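Local coordinates for protein glutathione transferase (Lolium rigidum, PDB 6ZB6) that probably conjugates glutathione to electrophilic xenobiotics such as herbicides, as a phi class glutathione transferase, and binds S-(p-nitrobenzyl)glutathione, at residues Lys134-Ala137 and Glu138-Lys142; Arg17-Val20 and Phe21-Glu24. All blocks are in the same frame, centred on the assembly; numbering follows the deposited sequence.

Contact 1: Lys134-Ala137 and Glu138-Lys142; sequences KVVA and ESLEK
The carboxylate of E138 swings back beside the carbonyl of K134, one turn earlier in helix 133-156. K134 O lies off the OE2 side of this flat group rather than over a face, 3.1 Å from E138 OE2. Both are acceptors, so no hydrogen bond joins them; the carbonyl instead receives E138 N at 3.0 Å. The second flat group, the carboxylate of E141, reaches the helix through water. This water donates to both A137 O and E141 OE2, at 2.7 Å each. With chi2 at -42° the E141 chain folds over instead of running straight out, which brings OE2 to the water. A137 O also takes E141 N, a longer bond of 3.3 Å.

V135 O is met by S139 N at 2.9 Å, and S139 OG lies close to the same oxygen. V136 O receives L140 N. On the same flank V136 and L140 run side by side, the CG1 branch of the valine touching CD1 of the leucine at 3.8 Å. Both lean on H184, and L140 also on I116 of helix 92-127, where S139 packs against P115 and I116.

Charges are spread along the exposed side. K134 NZ is 5.5 Å from E138 OE2, too far for a salt bridge, and pairs with D132; E141 pairs with K144. This helical turn thus joins an apolar flank, formed by V136 and L140 against H184 and helix 92-127, to a charged outer one. K134 could soften the crowding of negative charge at E138 OE2 beside K134 O, but only modestly, since its ammonium is engaged by D132.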
# COMPACT_ATOMS: atom_id res chain seq x y z
N LYS A 134 -13.47 -19.89 6.16
CA LYS A 134 -14.51 -19.70 5.16
C LYS A 134 -14.46 -18.29 4.58
O LYS A 134 -14.72 -18.10 3.39
CB LYS A 134 -15.90 -20.02 5.73
CG LYS A 134 -16.40 -19.09 6.82
CD LYS A 134 -17.91 -18.88 6.76
CE LYS A 134 -18.41 -18.19 8.03
NZ LYS A 134 -17.50 -17.09 8.46
N VAL A 135 -14.10 -17.29 5.39
CA VAL A 135 -13.84 -15.96 4.85
C VAL A 135 -12.66 -16.02 3.87
O VAL A 135 -12.68 -15.40 2.81
CB VAL A 135 -13.57 -14.94 5.97
CG1 VAL A 135 -13.26 -13.57 5.38
CG2 VAL A 135 -14.76 -14.83 6.93
N VAL A 136 -11.63 -16.78 4.23
CA VAL A 136 -10.46 -16.93 3.36
C VAL A 136 -10.86 -17.56 2.04
O VAL A 136 -10.52 -17.06 0.96
CB VAL A 136 -9.37 -17.74 4.07
CG1 VAL A 136 -8.27 -18.16 3.08
CG2 VAL A 136 -8.79 -16.93 5.21
N ALA A 137 -11.61 -18.67 2.10
CA ALA A 137 -12.00 -19.38 0.88
C ALA A 137 -12.84 -18.49 -0.03
O ALA A 137 -12.61 -18.45 -1.24
CB ALA A 137 -12.77 -20.65 1.24
N GLU A 138 -13.79 -17.76 0.54
CA GLU A 138 -14.63 -16.89 -0.27
C GLU A 138 -13.82 -15.75 -0.88
O GLU A 138 -14.04 -15.38 -2.03
CB GLU A 138 -15.78 -16.35 0.56
CG GLU A 138 -16.85 -17.38 0.83
CD GLU A 138 -17.85 -16.91 1.87
OE1 GLU A 138 -19.05 -16.82 1.54
OE2 GLU A 138 -17.43 -16.62 3.01
N SER A 139 -12.87 -15.20 -0.11
CA SER A 139 -12.06 -14.10 -0.63
C SER A 139 -11.10 -14.57 -1.71
O SER A 139 -10.83 -13.84 -2.67
CB SER A 139 -11.27 -13.44 0.51
OG SER A 139 -12.13 -12.70 1.35
N LEU A 140 -10.55 -15.78 -1.56
CA LEU A 140 -9.63 -16.29 -2.56
C LEU A 140 -10.31 -16.46 -3.91
O LEU A 140 -9.71 -16.16 -4.96
CB LEU A 140 -9.03 -17.63 -2.11
CG LEU A 140 -7.78 -17.47 -1.25
CD1 LEU A 140 -7.47 -18.79 -0.53
CD2 LEU A 140 -6.60 -17.02 -2.12
N GLU A 141 -11.56 -16.93 -3.92
CA GLU A 141 -12.25 -17.10 -5.19
C GLU A 141 -12.50 -15.75 -5.86
O GLU A 141 -12.38 -15.63 -7.08
CB GLU A 141 -13.55 -17.86 -4.98
CG GLU A 141 -13.33 -19.37 -4.72
CD GLU A 141 -12.25 -20.02 -5.61
OE1 GLU A 141 -12.46 -20.10 -6.85
OE2 GLU A 141 -11.20 -20.45 -5.08
N LYS A 142 -12.81 -14.72 -5.07
CA LYS A 142 -12.94 -13.39 -5.64
C LYS A 142 -11.60 -12.87 -6.14
O LYS A 142 -11.53 -12.28 -7.22
CB LYS A 142 -13.53 -12.42 -4.60
CG LYS A 142 -15.04 -12.57 -4.43
CD LYS A 142 -15.46 -12.34 -2.99
CE LYS A 142 -16.54 -11.28 -2.90
NZ LYS A 142 -16.92 -11.00 -1.48
O HOH W 1 -11.47 -20.59 -2.38

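Contact 2: Arg17-Val20 and Phe21-Glu24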
# COMPACT_ATOMS: atom_id res chain seq x y z
N ARG A 17 2.32 2.76 2.95
CA ARG A 17 1.93 3.33 1.66
C ARG A 17 2.54 4.71 1.47
O ARG A 17 3.15 5.00 0.43
CB ARG A 17 0.40 3.37 1.56
CG ARG A 17 -0.12 3.95 0.25
CD ARG A 17 -1.59 4.39 0.32
NE ARG A 17 -2.45 3.38 0.94
CZ ARG A 17 -2.81 2.24 0.34
NH1 ARG A 17 -2.41 1.98 -0.91
NH2 ARG A 17 -3.58 1.36 0.97
N VAL A 18 2.41 5.57 2.49
CA VAL A 18 2.97 6.92 2.45
C VAL A 18 4.50 6.88 2.39
O VAL A 18 5.13 7.62 1.62
CB VAL A 18 2.48 7.71 3.67
CG1 VAL A 18 3.11 9.13 3.70
CG2 VAL A 18 0.94 7.75 3.73
N LEU A 19 5.12 6.03 3.20
CA LEU A 19 6.58 5.97 3.22
C LEU A 19 7.13 5.60 1.85
O LEU A 19 8.17 6.12 1.44
CB LEU A 19 7.06 4.99 4.29
CG LEU A 19 6.54 5.21 5.72
CD1 LEU A 19 7.24 4.29 6.73
CD2 LEU A 19 6.65 6.68 6.14
N VAL A 20 6.45 4.71 1.13
CA VAL A 20 6.87 4.37 -0.23
C VAL A 20 6.94 5.63 -1.09
O VAL A 20 7.95 5.88 -1.76
CB VAL A 20 5.94 3.31 -0.84
CG1 VAL A 20 6.16 3.23 -2.35
CG2 VAL A 20 6.19 1.92 -0.19
N PHE A 21 5.88 6.44 -1.09
CA PHE A 21 5.91 7.59 -1.98
C PHE A 21 6.90 8.65 -1.50
O PHE A 21 7.54 9.30 -2.33
CB PHE A 21 4.49 8.13 -2.15
CG PHE A 21 3.61 7.16 -2.87
CD1 PHE A 21 3.87 6.82 -4.19
CD2 PHE A 21 2.56 6.52 -2.20
CE1 PHE A 21 3.08 5.90 -4.86
CE2 PHE A 21 1.76 5.59 -2.87
CZ PHE A 21 2.02 5.28 -4.19
N LEU A 22 7.08 8.80 -0.18
CA LEU A 22 8.14 9.66 0.31
C LEU A 22 9.50 9.21 -0.22
O LEU A 22 10.33 10.03 -0.62
CB LEU A 22 8.15 9.69 1.84
CG LEU A 22 7.08 10.58 2.49
CD1 LEU A 22 6.89 10.20 3.96
CD2 LEU A 22 7.43 12.07 2.33
N GLU A 23 9.75 7.90 -0.22
CA GLU A 23 11.04 7.43 -0.70
C GLU A 23 11.16 7.58 -2.21
O GLU A 23 12.26 7.82 -2.72
CB GLU A 23 11.25 5.97 -0.29
CG GLU A 23 11.57 5.80 1.18
CD GLU A 23 12.95 6.31 1.53
OE1 GLU A 23 13.82 6.37 0.63
OE2 GLU A 23 13.17 6.64 2.71
N GLU A 24 10.05 7.45 -2.94
CA GLU A 24 10.10 7.57 -4.39
C GLU A 24 10.58 8.95 -4.82
O GLU A 24 11.30 9.09 -5.81
CB GLU A 24 8.74 7.25 -5.01
CG GLU A 24 8.42 5.74 -5.05
CD GLU A 24 9.16 4.97 -6.15
OE1 GLU A 24 9.67 5.58 -7.11
OE2 GLU A 24 9.22 3.72 -6.06
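Backbone hydrogen bonds of the i to i+4 kind tie R17-V20 to F21-E24 along helix 13-24, and they are uneven. F21 N reaches R17 O only weakly, at 3.4 Å, whereas the bond from L22 N to V18 O is 2.9 Å long. E23 N and E24 N bind L19 O and V20 O.

The F21 ring slants past R17 O, bringing CD2 to 3.1 Å from that oxygen, while its CE2 sits 4.0 Å from R17 CG. Arginine and phenylalanine run alongside each other because the aliphatic part of R17 starts out extended (chi1 180°), sending CG along the ring's flank before the chain bends at chi3. The guanidinium ends up turned only 20° from the plane of the ring. Beyond the helix, the F21 ring meets that of F167 with their planes at about 45°.

Apolar contacts centre on L22. Its CD1 touches V18 CG1 at 3.9 Å, the two side chains lying abreast, and also comes within 4.1 Å of L19 CD2, where the leucines meet at a slant.

The polar ends are held elsewhere. The guanidinium of R17 is gripped at all three nitrogens: NH2 by N14, NE by S68 and NH1 by N171, which should fix its rotation. E23 bonds to Y29, and E24 forms a salt bridge with R204.

In the fold, helix 13-24 is the crossover of the beta-alpha-beta unit between parallel strands 4-7 and 29-32 of the thioredoxin-like domain. V18, L19 and L22 press on strand 4-7, V18, F21 and L22 also on helix 68-78, and L19, V20 and the two glutamates on helix 205-214.

How the contacts relate
Contact 2 belongs to the thioredoxin-like N-terminal domain and contact 1 to the all-helical C-terminal one, on opposite sides of the chain's centre. Their centres are 30 Å apart and their nearest atoms about 16 Å, so neither touches the other. Helix 92-127, against which contact 1 packs, precedes it in sequence, and contact 2 comes earlier still. The bound S-(p-nitrobenzyl)glutathione marks the difference: the side chain of R17 in contact 2 comes within about 5 Å of it, whereas V135, in contact 1, remains about 14 Å away. Contact 2 therefore borders the ligand site, while contact 1 is peripheral packing.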